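Local coordinates for transcription termination factor NusA (Planctomyces limnophilus, PDB 4MTN), which probably takes part in both termination and antitermination of transcription, binding the core of RNA polymerase and the nascent RNA, at residues Arg10-Ile15 with Ile25-Val30; Glu341-Gln346 with Met363-Leu368; Glu352-Ile357 with Glu378-Glu383. All coordinates share one frame; numbering follows the deposited sequence.

From the N terminus, contact 1 comes first. It folds helix 7-18 onto helix 23-42, the next helix, and closes a short loop inside the NusA N-terminal domain. The chain then runs through the S1 and KH regions before contacts 2 and 3 form in the helix-hairpin-helix domain. These two cross. Segment 352-357 lies within the loop closed by contact 2, while segment 378-383 lies beyond it. Contact 2 joins helices 337-345 and 359-366, and contact 3 joins helices 351-355 and 370-399. They touch through Leu-343, which meets Leu-354 and Ile-357. Contact 1 is remote, its centre about 72 Å from that of contact 2 and 66 Å from that of contact 3.

Contact 1 of 3, residues Arg10-Ile15 with Ile25-Val30; sequences RIVDSI and IVFEGV
Val-12 packs against Val-26, Phe-27 and Val-30, and Ile-15 against Val-26, in a buried, wholly apolar contact between helices 7-18 and 23-42. The two short helical segments run at 128° to each other, with their axes 9.6 Å apart at closest approach. Val-12 is the central residue and uses both methyls. Val-12 CG1 lies over one face of the Phe-27 ring, 4.2 Å from the centroid and 14° off the normal. This is a CH-pi contact, displaced a little toward the rim. The same methyl also reaches Val-26 CG1 and Val-30 CG2. Val-12 CG2 meets Phe-27 CZ at 3.9 Å. With chi1 at -62°, CG1 stands beside the backbone N and CG2 between N and the carbonyl carbon, which turns both methyls to the second helix.

These are consecutive helices of the NusA N-terminal domain, joined by a short connection and packed obliquely. Helix 87-105 packs beside them, with Ile-90 on Ile-15 and Ile-93 on Val-26. Ile-52 of strand 48-52 touches Phe-27 and Val-30.

Val-26 fits against the first helix with both branches. Val-26 CG1 comes down on the backbone, 3.7 Å from Val-12 CA. Val-26 CG2 meets Ile-15 CG2, also at 3.7 Å, and Ile-15 holds that methyl anti to its own backbone N.

Contact 2 of 3, residues Glu341-Gln346 with Met363-Leu368; sequences EGLVSQ and MEMGSL
Met-365, present as selenomethionine, reaches from helix 359-366 across to Gly-342 and Leu-343 on helix 337-345. The contact joins these two helices within the helix-hairpin-helix domain. The selenium does most of the touching. CG of Met-365 lies anti to the backbone N (chi1 -167°), and the chain stays extended through chi2. It bends only at chi3, -46°, where CE turns off to one side. The straight part carries SE to the first helix. There it rests against the main chain, and Met-365 SE lies 3.8 Å from Gly-342 C. Gly-342 has no side chain between its backbone and the selenium.

Leu-343 meets the same atom. Its CA-CB bond does not aim at the partner helix, but the side chain of Leu-343 carries CD2 to within 3.7 Å of Met-365 SE. The methyl CE of Met-365 is next, 4.1 Å from Leu-343 CD2. The two side chains cross at a slant.

Ser-345 OG donates to Gly-342 O at 2.6 Å, from above the carbonyl plane. Gln-346 N bonds to Leu-343 O and only weakly to Gly-342 O. Met-275 and Leu-339 also touch Met-365, and Phe-348 and Ile-357 touch Leu-343.

No hydrogen bond or charge pair passes between the segments, so the contact rests on van der Waals packing of selenium against a methyl and a peptide group, which imposes little direction.

Contact 3 of 3, residues Glu352-Ile357 with Glu378-Glu383; sequences EDLSVI and EYAERE
The backbones come close where Ser-355 faces Ala-380, their CA atoms only 4.8 Å apart, as the end of the short helix 351-355 lies against the long helix 370-399. The single methyl of Ala-380 is consistent with so close an approach. It points at the short helix and meets the main chain there, Ala-380 CB lying 3.5 Å from Ser-355 N. Ser-355 CB is 3.7 Å from Ala-380 CB. Leu-354 flanks the methyl with the base of its side chain, Leu-354 CB lying 3.8 Å from Ala-380 CB. A chi1 of -176° sets Leu-354 CG anti to the backbone N, which keeps it 3.9 Å from Ala-380 CB.

Glu-381 adds the aliphatic part of its chain. Glu-381 CG packs alongside Ser-355 CB at 3.7 Å, and the rest of the chain runs on extended to the carboxylate. The hydroxyl of Ser-355 does not bond to the second segment. It turns back on its own helix, where Ser-355 OG donates to Glu-352 O at 2.7 Å, approaching from above that carbonyl plane at a C=O...O angle of 112°. Glu-352 O also takes a weak bond from Val-356 N.

Both segments fall in the region matched to the helix-hairpin-helix family, and here a short helix leans on the long C-terminal one. Leu-343 of helix 337-345 touches Leu-354, which links this contact to the neighbouring helix.

Polar links lie nearby. Glu-352 OE2 hydrogen-bonds Ser-384 OG, further along the long helix, and so adds a second tie between the two helices. Asp-353, whose CB points away from that helix, forms a salt bridge with Arg-278 through OD1, and its OD2 accepts a hydrogen bond from Ser-350 N.

Contact 1 of 3, residues Arg10-Ile15 with Ile25-Val30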
loop_
_atom_site.group_PDB
_atom_site.type_symbol
_atom_site.label_atom_id
_atom_site.label_comp_id
_atom_site.label_asym_id
_atom_site.label_seq_id
_atom_site.Cartn_x
_atom_site.Cartn_y
_atom_site.Cartn_z
ATOM N N ARG A 10 3.767 -15.913 -43.115
ATOM C CA ARG A 10 2.678 -15.107 -43.651
ATOM C C ARG A 10 1.728 -14.681 -42.538
ATOM O O ARG A 10 1.176 -13.581 -42.563
ATOM C CB ARG A 10 1.914 -15.881 -44.727
ATOM C CG ARG A 10 2.793 -16.487 -45.806
ATOM C CD ARG A 10 1.993 -17.407 -46.711
ATOM N NE ARG A 10 2.842 -18.098 -47.678
ATOM C CZ ARG A 10 3.123 -17.635 -48.891
ATOM N NH1 ARG A 10 2.623 -16.475 -49.293
ATOM N NH2 ARG A 10 3.905 -18.332 -49.705
ATOM N N ILE A 11 1.545 -15.565 -41.563
ATOM C CA ILE A 11 0.623 -15.320 -40.461
ATOM C C ILE A 11 1.199 -14.355 -39.427
ATOM O O ILE A 11 0.525 -13.417 -39.002
ATOM C CB ILE A 11 0.240 -16.635 -39.754
ATOM C CG1 ILE A 11 -0.329 -17.636 -40.762
ATOM C CG2 ILE A 11 -0.760 -16.371 -38.639
ATOM C CD1 ILE A 11 -0.736 -18.956 -40.148
ATOM N N VAL A 12 2.447 -14.586 -39.030
ATOM C CA VAL A 12 3.075 -13.778 -37.988
ATOM C C VAL A 12 3.264 -12.330 -38.435
ATOM O O VAL A 12 3.284 -11.419 -37.609
ATOM C CB VAL A 12 4.440 -14.363 -37.556
ATOM C CG1 VAL A 12 4.258 -15.748 -36.956
ATOM C CG2 VAL A 12 5.409 -14.408 -38.727
ATOM N N ASP A 13 3.401 -12.123 -39.740
ATOM C CA ASP A 13 3.515 -10.778 -40.290
ATOM C C ASP A 13 2.142 -10.125 -40.407
ATOM O O ASP A 13 2.001 -8.916 -40.220
ATOM C CB ASP A 13 4.205 -10.807 -41.654
ATOM C CG ASP A 13 4.411 -9.421 -42.232
ATOM O OD1 ASP A 13 5.425 -8.777 -41.889
ATOM O OD2 ASP A 13 3.560 -8.975 -43.030
ATOM N N SER A 14 1.135 -10.934 -40.718
ATOM C CA SER A 14 -0.230 -10.444 -40.878
ATOM C C SER A 14 -0.797 -9.939 -39.555
ATOM O O SER A 14 -1.449 -8.896 -39.507
ATOM C CB SER A 14 -1.130 -11.543 -41.448
ATOM O OG SER A 14 -2.467 -11.092 -41.580
ATOM N N ILE A 15 -0.546 -10.686 -38.485
ATOM C CA ILE A 15 -1.018 -10.310 -37.158
ATOM C C ILE A 15 -0.229 -9.110 -36.633
ATOM O O ILE A 15 -0.802 -8.180 -36.063
ATOM C CB ILE A 15 -0.915 -11.493 -36.163
ATOM C CG1 ILE A 15 -2.179 -12.359 -36.222
ATOM C CG2 ILE A 15 -0.721 -10.997 -34.740
ATOM C CD1 ILE A 15 -2.334 -13.169 -37.491
ATOM N N ILE A 25 6.284 -12.058 -29.735
ATOM C CA ILE A 25 5.087 -12.417 -28.986
ATOM C C ILE A 25 4.178 -13.287 -29.847
ATOM O O ILE A 25 3.597 -14.264 -29.370
ATOM C CB ILE A 25 4.318 -11.167 -28.512
ATOM C CG1 ILE A 25 5.171 -10.354 -27.536
ATOM C CG2 ILE A 25 3.004 -11.561 -27.859
ATOM C CD1 ILE A 25 4.453 -9.159 -26.945
ATOM N N VAL A 26 4.072 -12.932 -31.124
ATOM C CA VAL A 26 3.240 -13.671 -32.066
ATOM C C VAL A 26 3.764 -15.090 -32.277
ATOM O O VAL A 26 2.990 -16.046 -32.300
ATOM C CB VAL A 26 3.155 -12.952 -33.426
ATOM C CG1 VAL A 26 2.246 -13.715 -34.376
ATOM C CG2 VAL A 26 2.659 -11.527 -33.240
ATOM N N PHE A 27 5.082 -15.219 -32.427
ATOM C CA PHE A 27 5.714 -16.527 -32.581
ATOM C C PHE A 27 5.389 -17.436 -31.402
ATOM O O PHE A 27 5.045 -18.603 -31.587
ATOM C CB PHE A 27 7.231 -16.385 -32.723
ATOM C CG PHE A 27 7.690 -16.117 -34.130
ATOM C CD1 PHE A 27 7.686 -17.127 -35.078
ATOM C CD2 PHE A 27 8.137 -14.860 -34.501
ATOM C CE1 PHE A 27 8.111 -16.886 -36.372
ATOM C CE2 PHE A 27 8.563 -14.613 -35.793
ATOM C CZ PHE A 27 8.550 -15.627 -36.729
ATOM N N GLU A 28 5.498 -16.892 -30.194
ATOM C CA GLU A 28 5.171 -17.635 -28.983
ATOM C C GLU A 28 3.705 -18.055 -28.976
ATOM O O GLU A 28 3.366 -19.150 -28.527
ATOM C CB GLU A 28 5.483 -16.801 -27.739
ATOM C CG GLU A 28 6.967 -16.631 -27.456
ATOM C CD GLU A 28 7.232 -15.748 -26.252
ATOM O OE1 GLU A 28 6.481 -14.771 -26.051
ATOM O OE2 GLU A 28 8.189 -16.035 -25.501
ATOM N N GLY A 29 2.843 -17.179 -29.480
ATOM C CA GLY A 29 1.422 -17.462 -29.555
ATOM C C GLY A 29 1.111 -18.582 -30.528
ATOM O O GLY A 29 0.333 -19.486 -30.219
ATOM N N VAL A 30 1.723 -18.523 -31.706
ATOM C CA VAL A 30 1.529 -19.545 -32.729
ATOM C C VAL A 30 2.057 -20.896 -32.250
ATOM O O VAL A 30 1.452 -21.936 -32.511
ATOM C CB VAL A 30 2.222 -19.157 -34.053
ATOM C CG1 VAL A 30 2.075 -20.265 -35.086
ATOM C CG2 VAL A 30 1.646 -17.855 -34.588
#

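Contact 2 of 3, residues Glu341-Gln346 with Met363-Leu368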
loop_
_atom_site.group_PDB
_atom_site.type_symbol
_atom_site.label_atom_id
_atom_site.label_comp_id
_atom_site.label_asym_id
_atom_site.label_seq_id
_atom_site.Cartn_x
_atom_site.Cartn_y
_atom_site.Cartn_z
ATOM N N GLU A 341 -2.617 -1.037 40.082
ATOM C CA GLU A 341 -1.559 -0.035 39.997
ATOM C C GLU A 341 -0.471 -0.465 39.018
ATOM O O GLU A 341 0.166 0.373 38.378
ATOM C CB GLU A 341 -0.952 0.224 41.376
ATOM C CG GLU A 341 -1.843 1.026 42.308
ATOM C CD GLU A 341 -1.224 1.228 43.676
ATOM O OE1 GLU A 341 -0.121 0.692 43.914
ATOM O OE2 GLU A 341 -1.837 1.923 44.511
ATOM N N GLY A 342 -0.260 -1.773 38.908
ATOM C CA GLY A 342 0.722 -2.312 37.986
ATOM C C GLY A 342 0.332 -2.070 36.542
ATOM O O GLY A 342 1.173 -1.731 35.708
ATOM N N LEU A 343 -0.952 -2.244 36.248
ATOM C CA LEU A 343 -1.477 -2.017 34.906
ATOM C C LEU A 343 -1.357 -0.550 34.511
ATOM O O LEU A 343 -0.924 -0.228 33.405
ATOM C CB LEU A 343 -2.939 -2.462 34.820
ATOM C CG LEU A 343 -3.215 -3.963 34.923
ATOM C CD1 LEU A 343 -4.699 -4.213 35.132
ATOM C CD2 LEU A 343 -2.717 -4.682 33.679
ATOM N N VAL A 344 -1.746 0.332 35.428
ATOM C CA VAL A 344 -1.717 1.770 35.190
ATOM C C VAL A 344 -0.287 2.270 35.001
ATOM O O VAL A 344 -0.026 3.143 34.171
ATOM C CB VAL A 344 -2.384 2.538 36.351
ATOM C CG1 VAL A 344 -2.338 4.033 36.106
ATOM C CG2 VAL A 344 -3.818 2.076 36.526
ATOM N N SER A 345 0.637 1.700 35.766
ATOM C CA SER A 345 2.043 2.072 35.678
ATOM C C SER A 345 2.648 1.658 34.340
ATOM O O SER A 345 3.648 2.225 33.898
ATOM C CB SER A 345 2.834 1.440 36.824
ATOM O OG SER A 345 2.870 0.029 36.702
ATOM N N GLN A 346 2.037 0.665 33.701
ATOM C CA GLN A 346 2.539 0.147 32.435
ATOM C C GLN A 346 1.842 0.787 31.233
ATOM O O GLN A 346 2.100 0.415 30.087
ATOM C CB GLN A 346 2.385 -1.373 32.386
ATOM C CG GLN A 346 3.472 -2.068 31.588
ATOM C CD GLN A 346 4.827 -1.999 32.265
ATOM O OE1 GLN A 346 4.918 -1.865 33.486
ATOM N NE2 GLN A 346 5.889 -2.090 31.473
HETATM N N MSE A 363 -1.024 -12.616 32.924
HETATM C CA MSE A 363 -0.821 -13.733 33.838
HETATM C C MSE A 363 0.438 -13.548 34.675
HETATM O O MSE A 363 0.447 -13.841 35.870
HETATM C CB MSE A 363 -0.738 -15.051 33.067
HETATM C CG MSE A 363 -2.042 -15.485 32.430
HETATM SE SE MSE A 363 -1.828 -17.077 31.330
HETATM C CE MSE A 363 -1.393 -18.353 32.740
ATOM N N GLU A 364 1.500 -13.063 34.041
ATOM C CA GLU A 364 2.778 -12.885 34.718
ATOM C C GLU A 364 2.721 -11.745 35.727
ATOM O O GLU A 364 3.243 -11.858 36.836
ATOM C CB GLU A 364 3.890 -12.627 33.699
HETATM N N MSE A 365 2.074 -10.651 35.337
HETATM C CA MSE A 365 2.022 -9.449 36.161
HETATM C C MSE A 365 1.226 -9.657 37.449
HETATM O O MSE A 365 1.605 -9.156 38.507
HETATM C CB MSE A 365 1.423 -8.290 35.363
HETATM C CG MSE A 365 1.598 -6.932 36.018
HETATM SE SE MSE A 365 0.648 -5.518 35.070
HETATM C CE MSE A 365 1.188 -5.971 33.255
ATOM N N GLY A 366 0.124 -10.392 37.356
ATOM C CA GLY A 366 -0.736 -10.606 38.506
ATOM C C GLY A 366 -0.670 -12.002 39.094
ATOM O O GLY A 366 -1.454 -12.333 39.985
ATOM N N SER A 367 0.268 -12.810 38.603
ATOM C CA SER A 367 0.405 -14.205 39.020
ATOM C C SER A 367 -0.924 -14.939 38.876
ATOM O O SER A 367 -1.392 -15.588 39.811
ATOM C CB SER A 367 0.911 -14.295 40.462
ATOM O OG SER A 367 2.169 -13.659 40.601
ATOM N N LEU A 368 -1.523 -14.829 37.694
ATOM C CA LEU A 368 -2.863 -15.352 37.457
ATOM C C LEU A 368 -2.858 -16.541 36.505
ATOM O O LEU A 368 -1.986 -16.659 35.644
ATOM C CB LEU A 368 -3.769 -14.252 36.900
ATOM C CG LEU A 368 -3.875 -12.972 37.731
ATOM C CD1 LEU A 368 -4.622 -11.901 36.957
ATOM C CD2 LEU A 368 -4.557 -13.249 39.062
#

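Contact 3 of 3, residues Glu352-Ile357 with Glu378-Glu383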
loop_
_atom_site.group_PDB
_atom_site.type_symbol
_atom_site.label_atom_id
_atom_site.label_comp_id
_atom_site.label_asym_id
_atom_site.label_seq_id
_atom_site.Cartn_x
_atom_site.Cartn_y
_atom_site.Cartn_z
ATOM N N GLU A 352 -10.623 -0.211 27.420
ATOM C CA GLU A 352 -10.264 -0.604 26.063
ATOM C C GLU A 352 -8.839 -1.143 26.033
ATOM O O GLU A 352 -8.555 -2.139 25.368
ATOM C CB GLU A 352 -10.400 0.578 25.099
ATOM C CG GLU A 352 -11.833 0.943 24.733
ATOM C CD GLU A 352 -12.571 1.666 25.848
ATOM O OE1 GLU A 352 -11.943 1.986 26.879
ATOM O OE2 GLU A 352 -13.785 1.914 25.691
ATOM N N ASP A 353 -7.952 -0.478 26.765
ATOM C CA ASP A 353 -6.552 -0.873 26.827
ATOM C C ASP A 353 -6.390 -2.203 27.552
ATOM O O ASP A 353 -5.515 -3.001 27.219
ATOM C CB ASP A 353 -5.719 0.206 27.523
ATOM C CG ASP A 353 -5.911 1.578 26.908
ATOM O OD1 ASP A 353 -6.227 1.653 25.702
ATOM O OD2 ASP A 353 -5.745 2.582 27.632
ATOM N N LEU A 354 -7.237 -2.432 28.549
ATOM C CA LEU A 354 -7.166 -3.653 29.338
ATOM C C LEU A 354 -7.726 -4.843 28.567
ATOM O O LEU A 354 -7.251 -5.967 28.715
ATOM C CB LEU A 354 -7.916 -3.480 30.660
ATOM C CG LEU A 354 -7.846 -4.654 31.639
ATOM C CD1 LEU A 354 -6.401 -5.055 31.891
ATOM C CD2 LEU A 354 -8.546 -4.307 32.943
ATOM N N SER A 355 -8.733 -4.588 27.737
ATOM C CA SER A 355 -9.382 -5.651 26.979
ATOM C C SER A 355 -8.473 -6.190 25.881
ATOM O O SER A 355 -8.582 -7.351 25.489
ATOM C CB SER A 355 -10.697 -5.152 26.374
ATOM O OG SER A 355 -10.476 -4.054 25.507
ATOM N N VAL A 356 -7.578 -5.341 25.388
ATOM C CA VAL A 356 -6.671 -5.726 24.312
ATOM C C VAL A 356 -5.331 -6.229 24.845
ATOM O O VAL A 356 -4.418 -6.510 24.069
ATOM C CB VAL A 356 -6.419 -4.556 23.340
ATOM C CG1 VAL A 356 -7.731 -4.062 22.754
ATOM C CG2 VAL A 356 -5.681 -3.427 24.042
ATOM N N ILE A 357 -5.212 -6.334 26.166
ATOM C CA ILE A 357 -3.973 -6.797 26.784
ATOM C C ILE A 357 -3.653 -8.227 26.359
ATOM O O ILE A 357 -4.550 -9.014 26.050
ATOM C CB ILE A 357 -4.036 -6.727 28.330
ATOM C CG1 ILE A 357 -2.627 -6.677 28.926
ATOM C CG2 ILE A 357 -4.811 -7.906 28.906
ATOM C CD1 ILE A 357 -2.600 -6.645 30.439
ATOM N N GLU A 378 -12.659 -10.253 29.780
ATOM C CA GLU A 378 -14.090 -10.204 29.491
ATOM C C GLU A 378 -14.775 -9.059 30.236
ATOM O O GLU A 378 -15.720 -8.456 29.726
ATOM C CB GLU A 378 -14.758 -11.534 29.844
ATOM C CG GLU A 378 -14.355 -12.687 28.939
ATOM C CD GLU A 378 -15.302 -13.867 29.038
ATOM O OE1 GLU A 378 -16.458 -13.668 29.465
ATOM O OE2 GLU A 378 -14.891 -14.994 28.689
ATOM N N TYR A 379 -14.298 -8.768 31.444
ATOM C CA TYR A 379 -14.800 -7.628 32.205
ATOM C C TYR A 379 -14.498 -6.322 31.485
ATOM O O TYR A 379 -15.360 -5.450 31.370
ATOM C CB TYR A 379 -14.189 -7.597 33.607
ATOM C CG TYR A 379 -14.969 -8.370 34.643
ATOM C CD1 TYR A 379 -16.069 -7.805 35.275
ATOM C CD2 TYR A 379 -14.600 -9.659 34.997
ATOM C CE1 TYR A 379 -16.783 -8.507 36.227
ATOM C CE2 TYR A 379 -15.307 -10.367 35.945
ATOM C CZ TYR A 379 -16.397 -9.788 36.558
ATOM O OH TYR A 379 -17.103 -10.494 37.505
ATOM N N ALA A 380 -13.265 -6.197 31.006
ATOM C CA ALA A 380 -12.826 -4.994 30.312
ATOM C C ALA A 380 -13.596 -4.804 29.009
ATOM O O ALA A 380 -13.917 -3.680 28.631
ATOM C CB ALA A 380 -11.332 -5.052 30.044
ATOM N N GLU A 381 -13.891 -5.907 28.329
ATOM C CA GLU A 381 -14.668 -5.859 27.097
ATOM C C GLU A 381 -16.085 -5.366 27.371
ATOM O O GLU A 381 -16.598 -4.499 26.664
ATOM C CB GLU A 381 -14.707 -7.234 26.427
ATOM C CG GLU A 381 -13.385 -7.667 25.816
ATOM C CD GLU A 381 -13.443 -9.066 25.233
ATOM O OE1 GLU A 381 -14.463 -9.757 25.438
ATOM O OE2 GLU A 381 -12.467 -9.475 24.569
ATOM N N ARG A 382 -16.710 -5.927 28.402
ATOM C CA ARG A 382 -18.057 -5.535 28.798
ATOM C C ARG A 382 -18.110 -4.080 29.250
ATOM O O ARG A 382 -18.981 -3.320 28.826
ATOM C CB ARG A 382 -18.575 -6.438 29.919
ATOM C CG ARG A 382 -19.119 -7.775 29.456
ATOM C CD ARG A 382 -19.639 -8.588 30.632
ATOM N NE ARG A 382 -20.624 -7.850 31.420
ATOM C CZ ARG A 382 -21.929 -7.839 31.165
ATOM N NH1 ARG A 382 -22.412 -8.526 30.138
ATOM N NH2 ARG A 382 -22.752 -7.141 31.936
ATOM N N GLU A 383 -17.175 -3.701 30.114
ATOM C CA GLU A 383 -17.167 -2.362 30.688
ATOM C C GLU A 383 -16.863 -1.302 29.635
ATOM O O GLU A 383 -17.441 -0.217 29.656
ATOM C CB GLU A 383 -16.158 -2.276 31.833
ATOM C CG GLU A 383 -16.319 -1.035 32.692
ATOM C CD GLU A 383 -17.720 -0.891 33.258
ATOM O OE1 GLU A 383 -18.335 -1.921 33.609
ATOM O OE2 GLU A 383 -18.208 0.255 33.348
#